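Local coordinates for sugar ABC transporter substrate-binding protein (PDB 5U2P) that probably serves as the ligand-binding component of an ABC transporter, capturing a still unidentified solute, perhaps a sugar, in the periplasm, at residues L163-S166 with C167-V171; E235-R239 with G240-K244; F392-F395 with A396-V399. All blocks are in the same frame, centred on the assembly; numbering follows the deposited sequence.

Contact 1 of 3, residues L163-S166 with C167-V171; sequences LLES and CALIV
Ile170 lies back along the helix over the carbonyl oxygen of Ser166, one turn earlier. Its CB is 3.7 Å from Ser166 O, CG1 comes in to 3.3 Å of that oxygen, and at the tip CD1 is 3.2 Å from the same Ser166 O. CG1 sits beside the backbone N, opposite the carbonyl carbon (chi1 -69°), which carries this branch back toward the preceding turn. Ser166 O also accepts the amide Ile170 N, tilted 26° from the carbonyl plane; the ethyl arm packs against this same bonded oxygen.

Four successive i to i+4 bonds of this kind, from Cys167 N, Ala168 N, Leu169 N and Ile170 N to the carbonyl oxygens of Leu163, Leu164, Glu165 and Ser166, mark regular alpha-helix in the middle of helix 160-172, in the solute-binding-protein fold. On the exposed side Glu165 and Leu169 run alongside one another, with Leu169 CD2 3.7 Å from the CG methylene of Glu165. The same methyl approaches Glu165 O at 3.2 Å, a tight fit over the oxygen that receives Leu169 N nearly in line. On the buried side Cys167 SG lies 4.3 Å from Leu163 CD1, and both side chains touch Met265 of strand 263-267. Ser166 OG is hydrogen-bonded to Glu162 O, one turn back, while the side chains of Ser166 and Ile170 meet Ile154.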
ATOM      1  N   LEU A 163       5.001  22.867   5.493  1.00 39.15           N
ATOM      2  CA  LEU A 163       4.718  21.887   6.544  1.00 33.26           C
ATOM      3  C   LEU A 163       5.304  22.359   7.870  1.00 38.61           C
ATOM      4  O   LEU A 163       4.626  22.341   8.885  1.00 31.46           O
ATOM      5  CB  LEU A 163       5.281  20.516   6.203  1.00 27.20           C
ATOM      6  CG  LEU A 163       5.164  19.453   7.299  1.00 27.74           C
ATOM      7  CD1 LEU A 163       3.715  19.132   7.576  1.00 30.67           C
ATOM      8  CD2 LEU A 163       5.919  18.197   6.887  1.00 30.72           C
ATOM      9  N   LEU A 164       6.563  22.778   7.859  1.00 30.28           N
ATOM     10  CA  LEU A 164       7.206  23.260   9.085  1.00 31.50           C
ATOM     11  C   LEU A 164       6.473  24.474   9.648  1.00 45.69           C
ATOM     12  O   LEU A 164       6.274  24.580  10.861  1.00 37.46           O
ATOM     13  CB  LEU A 164       8.678  23.610   8.834  1.00 37.61           C
ATOM     14  CG  LEU A 164       9.588  22.433   8.484  1.00 39.78           C
ATOM     15  CD1 LEU A 164      11.010  22.912   8.231  1.00 42.84           C
ATOM     16  CD2 LEU A 164       9.588  21.348   9.562  1.00 34.53           C
ATOM     17  N   GLU A 165       6.068  25.387   8.767  1.00 41.94           N
ATOM     18  CA  GLU A 165       5.341  26.578   9.198  1.00 47.62           C
ATOM     19  C   GLU A 165       3.985  26.188   9.781  1.00 49.88           C
ATOM     20  O   GLU A 165       3.588  26.692  10.831  1.00 40.86           O
ATOM     21  CB  GLU A 165       5.156  27.562   8.039  1.00 45.30           C
ATOM     22  CG  GLU A 165       4.417  28.838   8.428  1.00 71.95           C
ATOM     23  CD  GLU A 165       4.258  29.813   7.272  1.00 89.38           C
ATOM     24  OE1 GLU A 165       4.468  29.412   6.104  1.00 80.18           O
ATOM     25  OE2 GLU A 165       3.917  30.986   7.538  1.00 98.21           O
ATOM     26  N   SER A 166       3.280  25.288   9.097  1.00 33.41           N
ATOM     27  CA  SER A 166       1.989  24.809   9.575  1.00 29.06           C
ATOM     28  C   SER A 166       2.140  24.238  10.978  1.00 38.60           C
ATOM     29  O   SER A 166       1.293  24.467  11.844  1.00 36.35           O
ATOM     30  CB  SER A 166       1.409  23.747   8.639  1.00 38.32           C
ATOM     31  OG  SER A 166       1.051  24.295   7.377  1.00 42.11           O
ATOM     32  N   CYS A 167       3.214  23.483  11.204  1.00 26.32           N
ATOM     33  CA  CYS A 167       3.436  22.898  12.522  1.00 27.53           C
ATOM     34  C   CYS A 167       3.701  24.005  13.524  1.00 42.83           C
ATOM     35  O   CYS A 167       3.249  23.940  14.663  1.00 40.76           O
ATOM     36  CB  CYS A 167       4.602  21.923  12.523  1.00 26.85           C
ATOM     37  SG  CYS A 167       4.228  20.347  11.694  1.00 28.98           S
ATOM     38  N   ALA A 168       4.445  25.016  13.085  1.00 32.80           N
ATOM     39  CA  ALA A 168       4.792  26.145  13.944  1.00 35.55           C
ATOM     40  C   ALA A 168       3.552  26.894  14.429  1.00 44.98           C
ATOM     41  O   ALA A 168       3.455  27.228  15.607  1.00 52.15           O
ATOM     42  CB  ALA A 168       5.728  27.097  13.209  1.00 37.98           C
ATOM     43  N   LEU A 169       2.607  27.153  13.526  1.00 37.30           N
ATOM     44  CA  LEU A 169       1.370  27.856  13.881  1.00 49.82           C
ATOM     45  C   LEU A 169       0.500  27.043  14.846  1.00 58.06           C
ATOM     46  O   LEU A 169      -0.157  27.599  15.728  1.00 43.28           O
ATOM     47  CB  LEU A 169       0.566  28.189  12.620  1.00 43.34           C
ATOM     48  CG  LEU A 169       0.919  29.474  11.861  1.00 57.95           C
ATOM     49  CD1 LEU A 169       0.528  30.696  12.669  1.00 65.25           C
ATOM     50  CD2 LEU A 169       2.389  29.541  11.501  1.00 83.61           C
ATOM     51  N   ILE A 170       0.486  25.727  14.671  1.00 48.92           N
ATOM     52  CA  ILE A 170      -0.263  24.857  15.571  1.00 50.13           C
ATOM     53  C   ILE A 170       0.317  24.947  16.971  1.00 40.23           C
ATOM     54  O   ILE A 170      -0.425  25.038  17.951  1.00 50.12           O
ATOM     55  CB  ILE A 170      -0.242  23.397  15.093  1.00 40.78           C
ATOM     56  CG1 ILE A 170      -1.055  23.270  13.811  1.00 32.78           C
ATOM     57  CG2 ILE A 170      -0.807  22.459  16.165  1.00 45.81           C
ATOM     58  CD1 ILE A 170      -0.604  22.146  12.913  1.00 54.32           C
ATOM     59  N   VAL A 171       1.643  24.923  17.063  1.00 38.01           N
ATOM     60  CA  VAL A 171       2.313  25.036  18.355  1.00 47.69           C
ATOM     61  C   VAL A 171       2.052  26.411  18.976  1.00 62.25           C
ATOM     62  O   VAL A 171       1.996  26.541  20.199  1.00 50.98           O
ATOM     63  CB  VAL A 171       3.827  24.812  18.233  1.00 40.98           C
ATOM     64  CG1 VAL A 171       4.531  25.104  19.555  1.00 62.86           C
ATOM     65  CG2 VAL A 171       4.130  23.371  17.776  1.00 39.20           C
TER

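Contact 2 of 3, residues E235-R239 with G240-K244; sequences ELFKR and GYVNK
Leu236 O takes two backbone donors from the chain that leaves the helix: Tyr241 N at 3.0 Å, nearly along the C=O axis, and Val242 N in a weak bond at 3.4 Å. Gly240 N gives its hydrogen to Phe237 O at 3.1 Å, from well above the carbonyl plane. Together the bonds from Tyr241 and Gly240 make a Schellman motif, with glycine holding the positive phi (70°) that ends helix 227-238. The apolar contact usual for this cap is present too, Leu236 CD2 lying 4.3 Å from Tyr241 CB.

Arg239 reaches across the ring of Tyr241. Its CB stands over the centre of one face, 3.6 Å from the centroid in a CH-pi contact, and CD follows at 3.6 Å from Tyr241 CE2. The extended chain then carries the guanidinium to Glu235, where the N-H of Arg239 NE meets the anti lone pair of Glu235 OE2, in the guanidinium plane, in a salt bridge. Val242 CG2 makes a second CH-pi contact, 3.7 Å from the centroid of the Phe237 ring and displaced toward its rim.

Beyond the cap, the Tyr241 side chain rests on helix 160-172, its backbone bonds to Leu180 of strand 178-181, and Leu236 meets Trp160.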
ATOM      1  N   GLU A 235      14.789  16.889  11.823  1.00 33.18           N
ATOM      2  CA  GLU A 235      14.325  18.256  12.033  1.00 34.54           C
ATOM      3  C   GLU A 235      12.942  18.238  12.678  1.00 36.46           C
ATOM      4  O   GLU A 235      12.655  19.055  13.563  1.00 31.64           O
ATOM      5  CB  GLU A 235      14.306  19.027  10.710  1.00 39.21           C
ATOM      6  CG  GLU A 235      13.984  20.513  10.844  1.00 49.83           C
ATOM      7  CD  GLU A 235      15.073  21.297  11.560  1.00 58.29           C
ATOM      8  OE1 GLU A 235      16.195  20.775  11.718  1.00 60.23           O
ATOM      9  OE2 GLU A 235      14.802  22.441  11.964  1.00 44.57           O
ATOM     10  N   LEU A 236      12.084  17.308  12.252  1.00 31.92           N
ATOM     11  CA  LEU A 236      10.760  17.178  12.876  1.00 31.81           C
ATOM     12  C   LEU A 236      10.886  16.843  14.370  1.00 29.43           C
ATOM     13  O   LEU A 236      10.146  17.391  15.185  1.00 33.39           O
ATOM     14  CB  LEU A 236       9.909  16.116  12.171  1.00 27.39           C
ATOM     15  CG  LEU A 236       9.505  16.439  10.727  1.00 29.59           C
ATOM     16  CD1 LEU A 236       8.721  15.289  10.161  1.00 26.21           C
ATOM     17  CD2 LEU A 236       8.685  17.715  10.605  1.00 28.95           C
ATOM     18  N   PHE A 237      11.817  15.956  14.725  1.00 34.57           N
ATOM     19  CA  PHE A 237      12.032  15.601  16.136  1.00 31.74           C
ATOM     20  C   PHE A 237      12.604  16.795  16.892  1.00 35.66           C
ATOM     21  O   PHE A 237      12.189  17.096  18.018  1.00 30.87           O
ATOM     22  CB  PHE A 237      12.971  14.397  16.267  1.00 36.36           C
ATOM     23  CG  PHE A 237      12.360  13.086  15.822  1.00 52.88           C
ATOM     24  CD1 PHE A 237      11.469  12.404  16.632  1.00 54.56           C
ATOM     25  CD2 PHE A 237      12.689  12.534  14.593  1.00 63.08           C
ATOM     26  CE1 PHE A 237      10.915  11.199  16.216  1.00 61.71           C
ATOM     27  CE2 PHE A 237      12.136  11.331  14.175  1.00 48.57           C
ATOM     28  CZ  PHE A 237      11.260  10.666  14.981  1.00 33.99           C
ATOM     29  N   LYS A 238      13.559  17.468  16.255  1.00 34.75           N
ATOM     30  CA  LYS A 238      14.242  18.630  16.829  1.00 62.14           C
ATOM     31  C   LYS A 238      13.283  19.746  17.243  1.00 42.06           C
ATOM     32  O   LYS A 238      13.422  20.329  18.328  1.00 36.96           O
ATOM     33  CB  LYS A 238      15.256  19.179  15.817  1.00 48.49           C
ATOM     34  CG  LYS A 238      16.006  20.445  16.245  1.00 69.10           C
ATOM     35  CD  LYS A 238      16.110  21.431  15.086  1.00 74.88           C
ATOM     36  CE  LYS A 238      16.834  22.704  15.481  1.00 75.64           C
ATOM     37  NZ  LYS A 238      18.306  22.522  15.483  1.00 72.05           N
ATOM     38  N   ARG A 239      12.330  20.059  16.370  1.00 37.39           N
ATOM     39  CA  ARG A 239      11.369  21.128  16.629  1.00 34.06           C
ATOM     40  C   ARG A 239      10.178  20.656  17.456  1.00 36.96           C
ATOM     41  O   ARG A 239       9.297  21.452  17.804  1.00 34.15           O
ATOM     42  CB  ARG A 239      10.894  21.735  15.305  1.00 40.90           C
ATOM     43  CG  ARG A 239      12.038  22.273  14.433  1.00 41.12           C
ATOM     44  CD  ARG A 239      11.531  23.234  13.354  1.00 38.44           C
ATOM     45  NE  ARG A 239      12.561  23.569  12.369  1.00 53.41           N
ATOM     46  CZ  ARG A 239      12.434  24.498  11.422  1.00 59.60           C
ATOM     47  NH1 ARG A 239      11.323  25.216  11.328  1.00 66.50           N
ATOM     48  NH2 ARG A 239      13.428  24.716  10.568  1.00 68.18           N
ATOM     49  N   GLY A 240      10.155  19.372  17.798  1.00 45.54           N
ATOM     50  CA  GLY A 240       9.060  18.816  18.575  1.00 49.46           C
ATOM     51  C   GLY A 240       7.745  18.725  17.814  1.00 53.67           C
ATOM     52  O   GLY A 240       6.678  18.652  18.410  1.00 38.86           O
ATOM     53  N   TYR A 241       7.816  18.721  16.488  1.00 28.27           N
ATOM     54  CA  TYR A 241       6.634  18.589  15.657  1.00 25.17           C
ATOM     55  C   TYR A 241       6.137  17.149  15.609  1.00 30.31           C
ATOM     56  O   TYR A 241       4.957  16.912  15.376  1.00 34.07           O
ATOM     57  CB  TYR A 241       6.917  19.089  14.239  1.00 31.26           C
ATOM     58  CG  TYR A 241       7.208  20.571  14.157  1.00 29.64           C
ATOM     59  CD1 TYR A 241       6.899  21.426  15.217  1.00 35.49           C
ATOM     60  CD2 TYR A 241       7.771  21.126  13.010  1.00 39.20           C
ATOM     61  CE1 TYR A 241       7.156  22.775  15.138  1.00 39.09           C
ATOM     62  CE2 TYR A 241       8.028  22.485  12.924  1.00 39.36           C
ATOM     63  CZ  TYR A 241       7.717  23.304  13.996  1.00 49.81           C
ATOM     64  OH  TYR A 241       7.966  24.657  13.927  1.00 50.57           O
ATOM     65  N   VAL A 242       7.038  16.190  15.803  1.00 33.40           N
ATOM     66  CA  VAL A 242       6.628  14.816  16.096  1.00 36.19           C
ATOM     67  C   VAL A 242       7.211  14.457  17.452  1.00 45.59           C
ATOM     68  O   VAL A 242       8.324  14.871  17.783  1.00 41.57           O
ATOM     69  CB  VAL A 242       7.092  13.777  15.045  1.00 36.21           C
ATOM     70  CG1 VAL A 242       6.587  14.134  13.634  1.00 35.97           C
ATOM     71  CG2 VAL A 242       8.593  13.629  15.056  1.00 38.14           C
ATOM     72  N   ASN A 243       6.451  13.696  18.236  1.00 50.17           N
ATOM     73  CA  ASN A 243       6.866  13.334  19.591  1.00 48.29           C
ATOM     74  C   ASN A 243       7.330  11.882  19.651  1.00 64.93           C
ATOM     75  O   ASN A 243       6.536  10.965  19.410  1.00 40.70           O
ATOM     76  CB  ASN A 243       5.708  13.565  20.571  1.00 45.81           C
ATOM     77  CG  ASN A 243       6.150  13.528  22.018  1.00 58.60           C
ATOM     78  OD1 ASN A 243       6.934  12.666  22.415  1.00 45.34           O
ATOM     79  ND2 ASN A 243       5.642  14.468  22.823  1.00 42.12           N
ATOM     80  N   LYS A 244       8.609  11.674  19.973  1.00 33.00           N
ATOM     81  CA  LYS A 244       9.160  10.320  20.043  1.00 46.31           C
ATOM     82  C   LYS A 244       8.360   9.477  21.025  1.00 52.26           C
ATOM     83  O   LYS A 244       8.128   8.292  20.792  1.00 35.96           O
ATOM     84  CB  LYS A 244      10.643  10.340  20.456  1.00 56.06           C
ATOM     85  CG  LYS A 244      11.308   8.957  20.456  1.00 77.60           C
ATOM     86  CD  LYS A 244      12.769   9.007  20.911  1.00 64.73           C
ATOM     87  CE  LYS A 244      13.398   7.614  20.910  1.00 74.24           C
ATOM     88  NZ  LYS A 244      14.804   7.605  21.403  1.00 76.10           N
TER

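Contact 3 of 3, residues F392-F395 with A396-V399; sequences FPDF and AAYV
An inverse gamma turn centred on Asp394 leads into a short run of overlapping beta turns, in which each carbonyl is taken by an amide three residues on. Asp394 O accepts Ala397 N at 3.1 Å and Phe395 O accepts Tyr398 N at 2.9 Å. In both bonds the donor stands more than 50° out of the carbonyl plane, as suits the tight curl of an i to i+3 turn. The gamma turn itself is closed by a weak bond from Phe395 N to Pro393 O.

Tyr398 folds back over this turn. With chi1 at -56° the ring swings to the N side of its own residue and is laid across the preceding ones, with Asp394 O over a face, 3.9 Å above the plane and toward the rim. The far end of the ring reaches Pro393, whose CB is 3.7 Å from Tyr398 OH. Phe395 sets its plane almost at right angles to that of Tyr398 (87°), and its CD1 approaches Tyr398 CE2 at 3.9 Å.

Both segments belong to the long connection between strand 372-374 and helix 406-417. Phe395 is among the residues buried here: Pro393 CB stands above the centre of its ring, Trp220 meets it edge-to-face, and Leu193, Leu230 and Met409 of three helices gather round it. On the more exposed side, the carboxylate of Asp394 reaches Ala397, with OD2 3.5 Å from Ala397 CB, while OD1 has a long, weak ion pair with Arg247.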
ATOM      1  N   PHE A 392      14.933  -3.832   8.126  1.00 25.00           N
ATOM      2  CA  PHE A 392      15.226  -2.408   8.190  1.00 25.44           C
ATOM      3  C   PHE A 392      15.481  -1.952   9.604  1.00 31.41           C
ATOM      4  O   PHE A 392      14.929  -2.516  10.568  1.00 27.02           O
ATOM      5  CB  PHE A 392      14.071  -1.589   7.596  1.00 28.27           C
ATOM      6  CG  PHE A 392      13.947  -1.718   6.099  1.00 30.91           C
ATOM      7  CD1 PHE A 392      15.017  -1.397   5.268  1.00 26.35           C
ATOM      8  CD2 PHE A 392      12.764  -2.142   5.523  1.00 26.04           C
ATOM      9  CE1 PHE A 392      14.918  -1.513   3.904  1.00 27.43           C
ATOM     10  CE2 PHE A 392      12.661  -2.265   4.146  1.00 26.42           C
ATOM     11  CZ  PHE A 392      13.737  -1.944   3.335  1.00 30.02           C
ATOM     12  N   PRO A 393      16.293  -0.901   9.746  1.00 29.79           N
ATOM     13  CA  PRO A 393      16.574  -0.389  11.089  1.00 36.40           C
ATOM     14  C   PRO A 393      15.424   0.392  11.678  1.00 30.62           C
ATOM     15  O   PRO A 393      14.667   1.014  10.946  1.00 34.94           O
ATOM     16  CB  PRO A 393      17.776   0.545  10.867  1.00 35.08           C
ATOM     17  CG  PRO A 393      18.280   0.236   9.508  1.00 36.86           C
ATOM     18  CD  PRO A 393      17.085  -0.190   8.731  1.00 30.60           C
ATOM     19  N   ASP A 394      15.311   0.370  13.000  1.00 34.02           N
ATOM     20  CA  ASP A 394      14.432   1.280  13.713  1.00 36.52           C
ATOM     21  C   ASP A 394      15.171   2.609  13.873  1.00 35.67           C
ATOM     22  O   ASP A 394      15.742   2.890  14.928  1.00 34.23           O
ATOM     23  CB  ASP A 394      14.050   0.682  15.063  1.00 33.27           C
ATOM     24  CG  ASP A 394      13.058   1.525  15.825  1.00 36.84           C
ATOM     25  OD1 ASP A 394      12.482   2.472  15.240  1.00 37.27           O
ATOM     26  OD2 ASP A 394      12.837   1.216  17.013  1.00 37.18           O
ATOM     27  N   PHE A 395      15.218   3.389  12.798  1.00 30.22           N
ATOM     28  CA  PHE A 395      15.932   4.660  12.795  1.00 27.67           C
ATOM     29  C   PHE A 395      15.502   5.607  13.917  1.00 34.64           C
ATOM     30  O   PHE A 395      16.331   6.329  14.478  1.00 34.02           O
ATOM     31  CB  PHE A 395      15.751   5.360  11.449  1.00 28.84           C
ATOM     32  CG  PHE A 395      16.595   4.798  10.360  1.00 33.24           C
ATOM     33  CD1 PHE A 395      17.964   4.910  10.416  1.00 36.70           C
ATOM     34  CD2 PHE A 395      16.019   4.187   9.259  1.00 30.29           C
ATOM     35  CE1 PHE A 395      18.755   4.397   9.407  1.00 47.14           C
ATOM     36  CE2 PHE A 395      16.799   3.675   8.252  1.00 34.44           C
ATOM     37  CZ  PHE A 395      18.166   3.780   8.321  1.00 41.22           C
ATOM     38  N   ALA A 396      14.212   5.621  14.245  1.00 28.14           N
ATOM     39  CA  ALA A 396      13.719   6.558  15.258  1.00 33.91           C
ATOM     40  C   ALA A 396      14.343   6.279  16.620  1.00 35.74           C
ATOM     41  O   ALA A 396      14.483   7.184  17.447  1.00 32.01           O
ATOM     42  CB  ALA A 396      12.184   6.503  15.353  1.00 32.77           C
ATOM     43  N   ALA A 397      14.735   5.031  16.853  1.00 30.55           N
ATOM     44  CA  ALA A 397      15.367   4.665  18.111  1.00 38.20           C
ATOM     45  C   ALA A 397      16.728   5.332  18.269  1.00 50.69           C
ATOM     46  O   ALA A 397      17.218   5.486  19.385  1.00 45.60           O
ATOM     47  CB  ALA A 397      15.504   3.167  18.209  1.00 41.85           C
ATOM     48  N   TYR A 398      17.335   5.718  17.151  1.00 31.97           N
ATOM     49  CA  TYR A 398      18.646   6.378  17.171  1.00 31.71           C
ATOM     50  C   TYR A 398      18.548   7.856  17.554  1.00 42.24           C
ATOM     51  O   TYR A 398      19.566   8.501  17.828  1.00 42.99           O
ATOM     52  CB  TYR A 398      19.333   6.285  15.803  1.00 36.85           C
ATOM     53  CG  TYR A 398      19.525   4.888  15.254  1.00 42.42           C
ATOM     54  CD1 TYR A 398      19.480   3.771  16.080  1.00 54.29           C
ATOM     55  CD2 TYR A 398      19.754   4.692  13.900  1.00 51.75           C
ATOM     56  CE1 TYR A 398      19.654   2.490  15.564  1.00 56.79           C
ATOM     57  CE2 TYR A 398      19.933   3.424  13.378  1.00 46.94           C
ATOM     58  CZ  TYR A 398      19.882   2.324  14.210  1.00 55.81           C
ATOM     59  OH  TYR A 398      20.060   1.064  13.672  1.00 49.68           O
ATOM     60  N   VAL A 399      17.332   8.393  17.551  1.00 33.90           N
ATOM     61  CA  VAL A 399      17.130   9.822  17.730  1.00 32.71           C
ATOM     62  C   VAL A 399      16.909  10.126  19.208  1.00 52.35           C
ATOM     63  O   VAL A 399      15.786  10.101  19.706  1.00 43.00           O
ATOM     64  CB  VAL A 399      15.932  10.352  16.907  1.00 43.84           C
ATOM     65  CG1 VAL A 399      15.808  11.857  17.062  1.00 44.07           C
ATOM     66  CG2 VAL A 399      16.094   9.989  15.438  1.00 55.79           C
TER

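Overall arrangement
Along the chain the three contacts follow in the order of their numbers, and all lie in the lobe built round the mixed sheet that contains strands 138-145 and 263-267, their centres 22 to 28 Å from the centre of the chain. Contacts 1 and 2 are neighbours, centres 11 Å apart: helix 160-172 lies against the cap that ends helix 227-238. Contact 2 also touches contact 3, at 14 Å between centres, where Lys244 NZ probably bonds to Val399 O and Phe237 meets the Val399 side chain. Contacts 1 and 3 stay about 14 Å apart at their nearest atoms. The end of helix 227-238 thus bridges a helix flanking the sheet and the late 392-399 connection, joining chain parts distant in sequence within one lobe.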